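Local coordinates for probable signal peptide protein (Ralstonia solanacearum, PDB 2QGU), which binds a phospholipid, with both acyl chains held inside the protein, and probably shuttles such lipids across the periplasm as MlaC proteins do, at residues A[70-80]-A[155-164]; A[147-155]-A[165-173]. The protein carries 13 engineered substitutions. One frame throughout, in Å; residues are numbered along the deposited sequence. Where two conformers were deposited one is given.

Contact 1 (A[70-80]-A[155-164]); sequences PRADFKRTTQI and EKSPNGWKVY. Engineered in segment 155-164: Pro158 (natural residue Ala). With PEF (di-palmitoyl-3-sn-phosphatidylethanolamine), chain B.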
loop_
_atom_site.group_PDB
_atom_site.type_symbol
_atom_site.label_atom_id
_atom_site.label_comp_id
_atom_site.label_asym_id
_atom_site.label_seq_id
_atom_site.Cartn_x
_atom_site.Cartn_y
_atom_site.Cartn_z
ATOM N N PRO A 70 -2.302 -1.526 10.733
ATOM C CA PRO A 70 -2.655 -0.628 11.845
ATOM C C PRO A 70 -2.218 0.833 11.652
ATOM O O PRO A 70 -2.700 1.719 12.367
ATOM C CB PRO A 70 -1.918 -1.244 13.044
ATOM C CG PRO A 70 -1.673 -2.667 12.656
ATOM C CD PRO A 70 -1.409 -2.609 11.189
ATOM N N ARG A 71 -1.313 1.077 10.702
ATOM C CA ARG A 71 -0.817 2.425 10.431
ATOM C C ARG A 71 -1.285 2.949 9.079
ATOM O O ARG A 71 -0.776 3.957 8.593
ATOM C CB ARG A 71 0.714 2.459 10.493
ATOM C CG ARG A 71 1.301 1.969 11.808
ATOM C CD ARG A 71 0.849 2.818 12.981
ATOM N NE ARG A 71 1.302 2.254 14.248
ATOM C CZ ARG A 71 0.884 2.667 15.441
ATOM N NH1 ARG A 71 -0.003 3.652 15.534
ATOM N NH2 ARG A 71 1.352 2.093 16.541
ATOM N N ALA A 72 -2.252 2.264 8.480
ATOM C CA ALA A 72 -2.716 2.593 7.141
ATOM C C ALA A 72 -4.231 2.749 7.104
ATOM O O ALA A 72 -4.932 2.292 8.009
ATOM C CB ALA A 72 -2.267 1.518 6.150
ATOM N N ASP A 73 -4.721 3.409 6.060
ATOM C CA ASP A 73 -6.154 3.493 5.791
ATOM C C ASP A 73 -6.391 2.990 4.375
ATOM O O ASP A 73 -6.576 3.773 3.429
ATOM C CB ASP A 73 -6.667 4.926 5.974
ATOM C CG ASP A 73 -8.179 5.047 5.795
ATOM O OD1 ASP A 73 -8.855 4.030 5.506
ATOM O OD2 ASP A 73 -8.689 6.174 5.944
ATOM N N PHE A 74 -6.374 1.668 4.237
ATOM C CA PHE A 74 -6.505 1.057 2.922
ATOM C C PHE A 74 -7.921 1.171 2.346
ATOM O O PHE A 74 -8.103 1.081 1.131
ATOM C CB PHE A 74 -6.001 -0.391 2.906
ATOM C CG PHE A 74 -5.737 -0.905 1.522
ATOM C CD1 PHE A 74 -4.652 -0.440 0.786
ATOM C CD2 PHE A 74 -6.589 -1.829 0.937
ATOM C CE1 PHE A 74 -4.407 -0.893 -0.502
ATOM C CE2 PHE A 74 -6.349 -2.294 -0.355
ATOM C CZ PHE A 74 -5.257 -1.822 -1.077
ATOM N N LYS A 75 -8.914 1.390 3.206
ATOM C CA LYS A 75 -10.255 1.676 2.719
ATOM C C LYS A 75 -10.227 2.965 1.897
ATOM O O LYS A 75 -10.823 3.027 0.816
ATOM C CB LYS A 75 -11.248 1.779 3.871
ATOM C CG LYS A 75 -12.687 1.910 3.415
ATOM C CD LYS A 75 -13.618 1.937 4.605
ATOM C CE LYS A 75 -15.067 1.886 4.173
ATOM N NZ LYS A 75 -15.971 2.032 5.351
ATOM N N ARG A 76 -9.521 3.987 2.390
ATOM C CA ARG A 76 -9.373 5.216 1.607
ATOM C C ARG A 76 -8.646 4.971 0.284
ATOM O O ARG A 76 -9.064 5.479 -0.751
ATOM C CB ARG A 76 -8.705 6.354 2.390
ATOM C CG ARG A 76 -8.621 7.620 1.538
ATOM C CD ARG A 76 -8.333 8.900 2.289
ATOM N NE ARG A 76 -8.316 10.008 1.328
ATOM C CZ ARG A 76 -7.746 11.190 1.536
ATOM N NH1 ARG A 76 -7.147 11.460 2.685
ATOM N NH2 ARG A 76 -7.781 12.110 0.582
ATOM N N THR A 77 -7.564 4.192 0.315
ATOM C CA THR A 77 -6.854 3.848 -0.915
ATOM C C THR A 77 -7.811 3.231 -1.932
ATOM O O THR A 77 -7.772 3.561 -3.116
ATOM C CB THR A 77 -5.715 2.859 -0.649
ATOM O OG1 THR A 77 -5.021 3.238 0.545
ATOM C CG2 THR A 77 -4.740 2.828 -1.827
ATOM N N THR A 78 -8.671 2.337 -1.450
ATOM C CA THR A 78 -9.626 1.649 -2.312
ATOM C C THR A 78 -10.694 2.610 -2.826
ATOM O O THR A 78 -11.064 2.557 -3.997
ATOM C CB THR A 78 -10.271 0.461 -1.586
ATOM O OG1 THR A 78 -9.245 -0.441 -1.152
ATOM C CG2 THR A 78 -11.219 -0.297 -2.517
ATOM N N GLN A 79 -11.175 3.486 -1.946
ATOM C CA GLN A 79 -12.126 4.523 -2.339
ATOM C C GLN A 79 -11.563 5.403 -3.452
ATOM O O GLN A 79 -12.244 5.687 -4.436
ATOM C CB GLN A 79 -12.513 5.381 -1.141
ATOM C CG GLN A 79 -13.412 4.674 -0.162
ATOM C CD GLN A 79 -13.808 5.543 1.010
ATOM O OE1 GLN A 79 -12.978 6.244 1.592
ATOM N NE2 GLN A 79 -15.084 5.494 1.374
ATOM N N ILE A 80 -10.310 5.830 -3.303
ATOM C CA ILE A 80 -9.689 6.663 -4.325
ATOM C C ILE A 80 -9.593 5.895 -5.644
ATOM O O ILE A 80 -9.942 6.426 -6.703
ATOM C CB ILE A 80 -8.298 7.163 -3.892
ATOM C CG1 ILE A 80 -8.433 8.117 -2.697
ATOM C CG2 ILE A 80 -7.592 7.869 -5.063
ATOM C CD1 ILE A 80 -7.122 8.348 -1.945
ATOM N N GLU A 155 -2.802 10.900 6.347
ATOM C CA GLU A 155 -3.934 11.698 6.802
ATOM C C GLU A 155 -4.139 11.521 8.300
ATOM O O GLU A 155 -4.088 10.398 8.807
ATOM C CB GLU A 155 -5.210 11.312 6.048
ATOM C CG GLU A 155 -6.421 12.147 6.470
ATOM C CD GLU A 155 -7.747 11.673 5.904
ATOM O OE1 GLU A 155 -7.804 10.615 5.239
ATOM O OE2 GLU A 155 -8.753 12.381 6.146
ATOM N N LYS A 156 -4.383 12.631 8.997
ATOM C CA LYS A 156 -4.615 12.590 10.432
ATOM C C LYS A 156 -6.089 12.345 10.697
ATOM O O LYS A 156 -6.923 13.223 10.458
ATOM C CB LYS A 156 -4.159 13.883 11.112
ATOM C CG LYS A 156 -3.995 13.730 12.616
ATOM C CD LYS A 156 -3.429 14.984 13.239
ATOM C CE LYS A 156 -3.094 14.749 14.699
ATOM N NZ LYS A 156 -2.382 15.925 15.272
ATOM N N SER A 157 -6.380 11.133 11.170
ATOM C CA SER A 157 -7.727 10.700 11.530
ATOM C C SER A 157 -7.947 10.959 13.020
ATOM O O SER A 157 -6.984 11.229 13.738
ATOM C CB SER A 157 -7.903 9.203 11.220
ATOM O OG SER A 157 -7.120 8.377 12.079
ATOM N N PRO A 158 -9.213 10.889 13.488
ATOM C CA PRO A 158 -9.459 10.910 14.934
ATOM C C PRO A 158 -8.621 9.884 15.701
ATOM O O PRO A 158 -8.226 10.143 16.839
ATOM C CB PRO A 158 -10.947 10.576 15.032
ATOM C CG PRO A 158 -11.523 11.134 13.774
ATOM C CD PRO A 158 -10.476 10.850 12.725
ATOM N N ASN A 159 -8.335 8.745 15.069
ATOM C CA ASN A 159 -7.514 7.700 15.688
ATOM C C ASN A 159 -6.054 7.660 15.211
ATOM O O ASN A 159 -5.421 6.605 15.206
ATOM C CB ASN A 159 -8.182 6.320 15.570
ATOM C CG ASN A 159 -9.059 6.188 14.332
ATOM O OD1 ASN A 159 -8.610 6.407 13.205
ATOM N ND2 ASN A 159 -10.320 5.813 14.541
ATOM N N GLY A 160 -5.523 8.820 14.827
ATOM C CA GLY A 160 -4.098 8.952 14.534
ATOM C C GLY A 160 -3.767 9.133 13.063
ATOM O O GLY A 160 -4.656 9.138 12.211
ATOM N N TRP A 161 -2.479 9.310 12.784
ATOM C CA TRP A 161 -1.982 9.406 11.414
ATOM C C TRP A 161 -2.018 8.047 10.721
ATOM O O TRP A 161 -1.552 7.044 11.274
ATOM C CB TRP A 161 -0.549 9.935 11.404
ATOM C CG TRP A 161 -0.441 11.385 11.676
ATOM C CD1 TRP A 161 -0.103 11.977 12.864
ATOM C CD2 TRP A 161 -0.647 12.444 10.740
ATOM N NE1 TRP A 161 -0.096 13.343 12.720
ATOM C CE2 TRP A 161 -0.426 13.659 11.428
ATOM C CE3 TRP A 161 -1.006 12.488 9.384
ATOM C CZ2 TRP A 161 -0.543 14.902 10.805
ATOM C CZ3 TRP A 161 -1.119 13.717 8.765
ATOM C CH2 TRP A 161 -0.888 14.913 9.475
ATOM N N LYS A 162 -2.576 8.029 9.512
ATOM C CA LYS A 162 -2.648 6.812 8.698
ATOM C C LYS A 162 -2.129 7.056 7.286
ATOM O O LYS A 162 -2.503 8.034 6.641
ATOM C CB LYS A 162 -4.090 6.297 8.605
ATOM C CG LYS A 162 -4.789 6.008 9.942
ATOM C CD LYS A 162 -4.145 4.846 10.672
ATOM C CE LYS A 162 -4.814 4.574 12.016
ATOM N NZ LYS A 162 -6.038 3.751 11.858
ATOM N N VAL A 163 -1.290 6.141 6.807
ATOM C CA VAL A 163 -0.835 6.157 5.416
ATOM C C VAL A 163 -1.945 5.648 4.495
ATOM O O VAL A 163 -2.499 4.569 4.728
ATOM C CB VAL A 163 0.416 5.269 5.232
ATOM C CG1 VAL A 163 0.846 5.218 3.762
ATOM C CG2 VAL A 163 1.565 5.764 6.117
ATOM N N TYR A 164 -2.270 6.413 3.459
ATOM C CA TYR A 164 -3.294 5.981 2.509
ATOM C C TYR A 164 -2.825 5.894 1.056
ATOM O O TYR A 164 -3.600 5.527 0.175
ATOM C CB TYR A 164 -4.571 6.827 2.646
ATOM C CG TYR A 164 -4.442 8.250 2.151
ATOM C CD1 TYR A 164 -4.029 9.277 3.006
ATOM C CD2 TYR A 164 -4.747 8.574 0.830
ATOM C CE1 TYR A 164 -3.911 10.586 2.546
ATOM C CE2 TYR A 164 -4.637 9.875 0.366
ATOM C CZ TYR A 164 -4.222 10.877 1.226
ATOM O OH TYR A 164 -4.126 12.166 0.754
HETATM C C2 PEF B . 12.915 -3.238 -4.978
HETATM C C1 PEF B . 13.877 -3.518 -6.132
HETATM N N PEF B . 15.462 -7.794 -9.936
HETATM C C3 PEF B . 13.700 -3.115 -3.688
HETATM C C4 PEF B . 14.121 -6.038 -8.879
HETATM C C5 PEF B . 14.526 -6.691 -10.197
HETATM C C10 PEF B . 10.901 -2.241 -5.614
HETATM C C11 PEF B . 9.945 -1.056 -5.621
HETATM C C12 PEF B . 9.665 -0.603 -4.188
HETATM C C13 PEF B . 8.791 -1.643 -3.496
HETATM C C14 PEF B . 8.246 -1.126 -2.178
HETATM C C15 PEF B . 7.321 -2.172 -1.561
HETATM C C16 PEF B . 6.512 -1.567 -0.417
HETATM C C17 PEF B . 5.384 -2.500 0.011
HETATM C C18 PEF B . 4.122 -2.245 -0.815
HETATM C C19 PEF B . 2.880 -2.272 0.072
HETATM C C20 PEF B . 2.358 -3.703 0.231
HETATM C C21 PEF B . 1.160 -3.742 1.176
HETATM C C22 PEF B . -0.104 -3.248 0.473
HETATM C C23 PEF B . -1.345 -3.511 1.323
HETATM C C24 PEF B . -1.726 -2.279 2.143
HETATM C C25 PEF B . -2.568 -2.669 3.356
HETATM C C30 PEF B . 13.476 -2.490 -1.461
HETATM C C31 PEF B . 12.875 -2.184 -0.230
HETATM C C32 PEF B . 11.528 -2.492 -0.094
HETATM C C33 PEF B . 11.089 -2.370 1.379
HETATM C C34 PEF B . 10.299 -1.082 1.662
HETATM C C35 PEF B . 9.279 -1.258 2.803
HETATM C C36 PEF B . 8.324 -0.236 2.796
HETATM C C37 PEF B . 7.279 -0.452 3.700
HETATM C C38 PEF B . 6.357 0.600 3.650
HETATM C C39 PEF B . 5.109 0.345 4.505
HETATM C C40 PEF B . 3.996 1.374 4.224
HETATM C C41 PEF B . 3.092 0.932 3.058
HETATM C C42 PEF B . 1.725 1.625 3.102
HETATM C C43 PEF B . 1.016 1.553 1.743
HETATM C C44 PEF B . -0.398 2.142 1.814
HETATM C C45 PEF B . -1.103 2.074 0.456
HETATM O O4 PEF B . 10.493 -3.359 -5.942
HETATM O O5 PEF B . 14.666 -2.210 -1.569
HETATM O O2 PEF B . 12.193 -2.020 -5.232
HETATM O O3 PEF B . 12.830 -3.065 -2.529
HETATM O O1P PEF B . 16.789 -4.461 -6.594
HETATM O O2P PEF B . 15.782 -6.812 -6.558
HETATM O O3P PEF B . 14.341 -4.868 -6.041
HETATM O O4P PEF B . 15.207 -5.233 -8.386
HETATM P P PEF B . 15.642 -5.370 -6.837
HETATM O O HOH W 1 -0.991 5.905 13.739
HETATM O O HOH W 2 -7.662 2.338 9.210
HETATM O O HOH W 3 -6.860 8.208 5.882
#
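The guanidinium of Arg76 lies flat over one face of the Tyr164 ring, planes 13° apart and centres 3.8 Å apart, a stacked cation-pi pair. An extended side chain, with CG anti to the backbone N (chi1 -178°), brings it over the ring, CD also resting on that face. At the guanidinium edge Arg76 NH1 meets Glu155 OE1 at 2.8 Å in a salt bridge whose hydrogen bond is bent and weak; Asp134 is a second anionic partner of NH1 and also binds Tyr164 OH. Ile80 CD1 is 3.7 Å from Tyr164 CD2, and Thr77 OG1 donates to Tyr164 O at 2.7 Å, from above the carbonyl plane. A single bridge, Val163 N to Arg71 O (2.9 Å) and Asp73 N to Val163 O (2.8 Å), ties helix 74-82 to the sheet of the MlaC (NTF2-clan) fold, with Phe74 and Val163 against the phospholipid chains; Asp73 OD1 N-caps the helix at Arg76 N. The solvent side is looser. One water joins Arg71 NH1 to Trp161 O, another donates to both Asp73 OD2 and Glu155 OE1, probably screening like charges, and the bent Lys162 lays CE 3.6 Å from Pro70 O.

Contact 2 (A[147-155]-A[165-173]); sequences PVALDYRVE and DINISGLWL. Engineered in segment 147-155: Val154 (natural residue Met). With PEF (di-palmitoyl-3-sn-phosphatidylethanolamine), chain B.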
loop_
_atom_site.group_PDB
_atom_site.type_symbol
_atom_site.label_atom_id
_atom_site.label_comp_id
_atom_site.label_asym_id
_atom_site.label_seq_id
_atom_site.Cartn_x
_atom_site.Cartn_y
_atom_site.Cartn_z
ATOM N N PRO A 147 19.599 4.382 -4.831
ATOM C CA PRO A 147 18.522 5.146 -4.185
ATOM C C PRO A 147 17.141 4.778 -4.732
ATOM O O PRO A 147 16.906 4.818 -5.948
ATOM C CB PRO A 147 18.852 6.613 -4.520
ATOM C CG PRO A 147 20.271 6.614 -4.997
ATOM C CD PRO A 147 20.546 5.249 -5.560
ATOM N N VAL A 148 16.238 4.414 -3.826
ATOM C CA VAL A 148 14.865 4.069 -4.187
ATOM C C VAL A 148 13.918 5.027 -3.461
ATOM O O VAL A 148 13.815 4.993 -2.236
ATOM C CB VAL A 148 14.544 2.589 -3.828
ATOM C CG1 VAL A 148 13.083 2.253 -4.074
ATOM C CG2 VAL A 148 15.434 1.636 -4.628
ATOM N N ALA A 149 13.246 5.891 -4.218
ATOM C CA ALA A 149 12.334 6.873 -3.632
ATOM C C ALA A 149 11.028 6.211 -3.199
ATOM O O ALA A 149 10.369 5.520 -3.987
ATOM C CB ALA A 149 12.048 7.973 -4.629
ATOM N N LEU A 150 10.654 6.426 -1.942
ATOM C CA LEU A 150 9.329 6.033 -1.475
ATOM C C LEU A 150 8.708 7.219 -0.777
ATOM O O LEU A 150 9.240 7.695 0.221
ATOM C CB LEU A 150 9.384 4.827 -0.520
ATOM C CG LEU A 150 9.818 3.464 -1.080
ATOM C CD1 LEU A 150 9.813 2.418 0.033
ATOM C CD2 LEU A 150 8.958 3.022 -2.263
ATOM N N ASP A 151 7.589 7.698 -1.312
ATOM C CA ASP A 151 6.843 8.779 -0.661
ATOM C C ASP A 151 5.496 8.246 -0.198
ATOM O O ASP A 151 4.999 7.260 -0.737
ATOM C CB ASP A 151 6.629 9.974 -1.593
ATOM C CG ASP A 151 7.926 10.615 -2.059
ATOM O OD1 ASP A 151 9.016 10.278 -1.544
ATOM O OD2 ASP A 151 7.826 11.482 -2.947
ATOM N N TYR A 152 4.911 8.919 0.788
ATOM C CA TYR A 152 3.674 8.459 1.407
ATOM C C TYR A 152 2.704 9.599 1.566
ATOM O O TYR A 152 3.108 10.700 1.940
ATOM C CB TYR A 152 3.962 7.887 2.799
ATOM C CG TYR A 152 5.019 6.822 2.796
ATOM C CD1 TYR A 152 4.671 5.479 2.676
ATOM C CD2 TYR A 152 6.371 7.152 2.901
ATOM C CE1 TYR A 152 5.637 4.489 2.661
ATOM C CE2 TYR A 152 7.357 6.164 2.887
ATOM C CZ TYR A 152 6.976 4.831 2.764
ATOM O OH TYR A 152 7.910 3.816 2.745
ATOM N N ARG A 153 1.431 9.347 1.279
ATOM C CA ARG A 153 0.375 10.274 1.672
ATOM C C ARG A 153 -0.151 9.836 3.027
ATOM O O ARG A 153 -0.417 8.650 3.249
ATOM C CB ARG A 153 -0.751 10.339 0.635
ATOM C CG ARG A 153 -0.348 11.002 -0.667
ATOM C CD ARG A 153 -1.540 11.595 -1.401
ATOM N NE ARG A 153 -1.118 12.257 -2.631
ATOM C CZ ARG A 153 -0.707 13.520 -2.716
ATOM N NH1 ARG A 153 -0.670 14.296 -1.638
ATOM N NH2 ARG A 153 -0.341 14.014 -3.890
ATOM N N VAL A 154 -0.276 10.796 3.938
ATOM C CA VAL A 154 -0.652 10.505 5.315
ATOM C C VAL A 154 -1.756 11.454 5.741
ATOM O O VAL A 154 -1.674 12.656 5.505
ATOM C CB VAL A 154 0.562 10.627 6.291
ATOM C CG1 VAL A 154 0.362 9.731 7.492
ATOM C CG2 VAL A 154 1.886 10.270 5.590
ATOM N N GLU A 155 -2.802 10.900 6.347
ATOM C CA GLU A 155 -3.934 11.698 6.802
ATOM C C GLU A 155 -4.139 11.521 8.300
ATOM O O GLU A 155 -4.088 10.398 8.807
ATOM C CB GLU A 155 -5.210 11.312 6.048
ATOM C CG GLU A 155 -6.421 12.147 6.470
ATOM C CD GLU A 155 -7.747 11.673 5.904
ATOM O OE1 GLU A 155 -7.804 10.615 5.239
ATOM O OE2 GLU A 155 -8.753 12.381 6.146
ATOM N N ASP A 165 -1.563 6.222 0.805
ATOM C CA ASP A 165 -1.005 6.053 -0.533
ATOM C C ASP A 165 0.504 5.968 -0.445
ATOM O O ASP A 165 1.110 6.454 0.517
ATOM C CB ASP A 165 -1.400 7.224 -1.432
ATOM C CG ASP A 165 -1.497 6.849 -2.902
ATOM O OD1 ASP A 165 -1.211 5.689 -3.274
ATOM O OD2 ASP A 165 -1.867 7.735 -3.695
ATOM N N ILE A 166 1.096 5.329 -1.447
ATOM C CA ILE A 166 2.547 5.194 -1.545
ATOM C C ILE A 166 2.962 5.488 -2.978
ATOM O O ILE A 166 2.241 5.157 -3.925
ATOM C CB ILE A 166 3.041 3.789 -1.075
ATOM C CG1 ILE A 166 4.573 3.754 -0.946
ATOM C CG2 ILE A 166 2.505 2.671 -1.977
ATOM C CD1 ILE A 166 5.115 2.499 -0.250
ATOM N N ASN A 167 4.105 6.150 -3.118
ATOM C CA ASN A 167 4.639 6.525 -4.412
ATOM C C ASN A 167 5.884 5.698 -4.682
ATOM O O ASN A 167 6.852 5.777 -3.928
ATOM C CB ASN A 167 4.949 8.025 -4.428
ATOM C CG ASN A 167 5.385 8.517 -5.785
ATOM O OD1 ASN A 167 6.446 8.142 -6.280
ATOM N ND2 ASN A 167 4.570 9.373 -6.397
ATOM N N ILE A 168 5.822 4.891 -5.742
ATOM C CA ILE A 168 6.885 3.953 -6.111
ATOM C C ILE A 168 7.248 4.233 -7.560
ATOM O O ILE A 168 6.361 4.336 -8.410
ATOM C CB ILE A 168 6.409 2.484 -5.980
ATOM C CG1 ILE A 168 6.018 2.165 -4.535
ATOM C CG2 ILE A 168 7.473 1.509 -6.488
ATOM C CD1 ILE A 168 5.313 0.816 -4.365
ATOM N N SER A 169 8.544 4.356 -7.836
ATOM C CA SER A 169 9.029 4.688 -9.182
ATOM C C SER A 169 8.345 5.946 -9.735
ATOM O O SER A 169 8.022 6.029 -10.920
ATOM C CB SER A 169 8.859 3.491 -10.126
ATOM O OG SER A 169 9.567 2.352 -9.663
ATOM N N GLY A 170 8.114 6.914 -8.854
ATOM C CA GLY A 170 7.534 8.195 -9.231
ATOM C C GLY A 170 6.018 8.235 -9.360
ATOM O O GLY A 170 5.449 9.303 -9.584
ATOM N N LEU A 171 5.363 7.089 -9.179
ATOM C CA LEU A 171 3.914 6.983 -9.400
ATOM C C LEU A 171 3.151 6.688 -8.114
ATOM O O LEU A 171 3.540 5.812 -7.356
ATOM C CB LEU A 171 3.604 5.882 -10.420
ATOM C CG LEU A 171 4.258 5.966 -11.800
ATOM C CD1 LEU A 171 3.955 4.696 -12.584
ATOM C CD2 LEU A 171 3.784 7.199 -12.545
ATOM N N TRP A 172 2.048 7.402 -7.894
ATOM C CA TRP A 172 1.178 7.130 -6.750
ATOM C C TRP A 172 0.302 5.939 -7.059
ATOM O O TRP A 172 -0.428 5.946 -8.048
ATOM C CB TRP A 172 0.302 8.341 -6.428
ATOM C CG TRP A 172 1.072 9.444 -5.796
ATOM C CD1 TRP A 172 1.438 10.625 -6.376
ATOM C CD2 TRP A 172 1.592 9.467 -4.463
ATOM N NE1 TRP A 172 2.152 11.388 -5.480
ATOM C CE2 TRP A 172 2.264 10.700 -4.299
ATOM C CE3 TRP A 172 1.557 8.565 -3.390
ATOM C CZ2 TRP A 172 2.897 11.059 -3.101
ATOM C CZ3 TRP A 172 2.189 8.919 -2.199
ATOM C CH2 TRP A 172 2.853 10.157 -2.068
ATOM N N LEU A 173 0.358 4.923 -6.209
ATOM C CA LEU A 173 -0.409 3.703 -6.468
ATOM C C LEU A 173 -1.915 3.945 -6.578
ATOM O O LEU A 173 -2.567 3.363 -7.444
ATOM C CB LEU A 173 -0.098 2.617 -5.433
ATOM C CG LEU A 173 1.278 1.935 -5.480
ATOM C CD1 LEU A 173 1.210 0.618 -4.724
ATOM C CD2 LEU A 173 1.792 1.699 -6.905
HETATM C C2 PEF B . 12.915 -3.238 -4.978
HETATM C C1 PEF B . 13.877 -3.518 -6.132
HETATM N N PEF B . 15.462 -7.794 -9.936
HETATM C C3 PEF B . 13.700 -3.115 -3.688
HETATM C C4 PEF B . 14.121 -6.038 -8.879
HETATM C C5 PEF B . 14.526 -6.691 -10.197
HETATM C C10 PEF B . 10.901 -2.241 -5.614
HETATM C C11 PEF B . 9.945 -1.056 -5.621
HETATM C C12 PEF B . 9.665 -0.603 -4.188
HETATM C C13 PEF B . 8.791 -1.643 -3.496
HETATM C C14 PEF B . 8.246 -1.126 -2.178
HETATM C C15 PEF B . 7.321 -2.172 -1.561
HETATM C C16 PEF B . 6.512 -1.567 -0.417
HETATM C C17 PEF B . 5.384 -2.500 0.011
HETATM C C18 PEF B . 4.122 -2.245 -0.815
HETATM C C19 PEF B . 2.880 -2.272 0.072
HETATM C C20 PEF B . 2.358 -3.703 0.231
HETATM C C21 PEF B . 1.160 -3.742 1.176
HETATM C C22 PEF B . -0.104 -3.248 0.473
HETATM C C23 PEF B . -1.345 -3.511 1.323
HETATM C C24 PEF B . -1.726 -2.279 2.143
HETATM C C25 PEF B . -2.568 -2.669 3.356
HETATM C C30 PEF B . 13.476 -2.490 -1.461
HETATM C C31 PEF B . 12.875 -2.184 -0.230
HETATM C C32 PEF B . 11.528 -2.492 -0.094
HETATM C C33 PEF B . 11.089 -2.370 1.379
HETATM C C34 PEF B . 10.299 -1.082 1.662
HETATM C C35 PEF B . 9.279 -1.258 2.803
HETATM C C36 PEF B . 8.324 -0.236 2.796
HETATM C C37 PEF B . 7.279 -0.452 3.700
HETATM C C38 PEF B . 6.357 0.600 3.650
HETATM C C39 PEF B . 5.109 0.345 4.505
HETATM C C40 PEF B . 3.996 1.374 4.224
HETATM C C41 PEF B . 3.092 0.932 3.058
HETATM C C42 PEF B . 1.725 1.625 3.102
HETATM C C43 PEF B . 1.016 1.553 1.743
HETATM C C44 PEF B . -0.398 2.142 1.814
HETATM C C45 PEF B . -1.103 2.074 0.456
HETATM O O4 PEF B . 10.493 -3.359 -5.942
HETATM O O5 PEF B . 14.666 -2.210 -1.569
HETATM O O2 PEF B . 12.193 -2.020 -5.232
HETATM O O3 PEF B . 12.830 -3.065 -2.529
HETATM O O1P PEF B . 16.789 -4.461 -6.594
HETATM O O2P PEF B . 15.782 -6.812 -6.558
HETATM O O3P PEF B . 14.341 -4.868 -6.041
HETATM O O4P PEF B . 15.207 -5.233 -8.386
HETATM P P PEF B . 15.642 -5.370 -6.837
HETATM O O HOH W 4 10.939 4.179 -6.289
HETATM O O HOH W 5 8.872 7.136 -5.902
#
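Backbone bonds pair Asp151 with Asn167 and Arg153 with Asp165 across the antiparallel hairpin of strands 146-157 and 160-168. Asn167 N gives the shorter bond, 2.8 Å to Asp151 O, whereas the return from Asp151 N to Asn167 O is long and weak. In the other pair only Arg153 N to Asp165 O forms, at 3.0 Å; Asp165 N is buried with no partner in the model. Beyond, the strand turns back through a type I' turn, Ile168 to Leu171. One water bridges Ala149 O and Ser169 N; another accepts from Gly170 N and lies near Ala149 O and Asn167 OD1.

Apolar contacts gather on the face bearing Leu150, Tyr152, Ile166 and Ile168. Ile166 CD1 is 3.6 Å from Tyr152 CE1. Leu150 CD2 sits 3.8 Å from Ile168 CG1. The lipid runs beneath: Ile168 CG2 is 3.7 Å from PEF C11, and Tyr152 OH is 3.7 Å from PEF C38.

On the other face Trp172 packs between Asn167 and Arg153. Arg153 CG, anti to its carbonyl carbon (chi1 -69°), is thereby set over the six-membered ring of Trp172, a CH-pi contact. The guanidinium, tilted 30° to the indole, makes a long, off-centre cation-pi contact, less certain because Arg153 has a second conformer. Asn167 ND2 sits over the rim of the opposite face, near Trp172 NE1, and weakly bonds Gly170 O.

Charged groups share this face: Asp151 pairs with Arg138, and Asp165 accepts from Ile166 N and Ser174. With Leu150, Ile166, Ile168 and the Tyr152 ring toward the acyl chains, and charged groups and the Trp172 indole behind, the hairpin is consistent with one wall of a lipid pocket.

Contacts 1 and 2 lie 15 Å apart, centre to centre, at successive levels of one hairpin, strands 146-157 and 160-168, and share Glu155. They meet where Tyr164 N approaches Arg153 O at 2.9 Å, a probable hydrogen bond, and where Val163 CG1 packs 3.7 Å from Arg153 O. Both border the same phospholipid. Contact 1 reaches the far parts of its acyl chains, Phe74 CD1 lying 3.7 Å from PEF C24 and Val163 CG1 3.8 Å from PEF C42. Contact 2 extends from near the ester end (Ile168, Leu150) down to the middle and far part of one chain (Tyr152, Ile166), where it overlaps contact 1. Contact 1 fastens helix 74-82 to the sheet, while contact 2 lies within it.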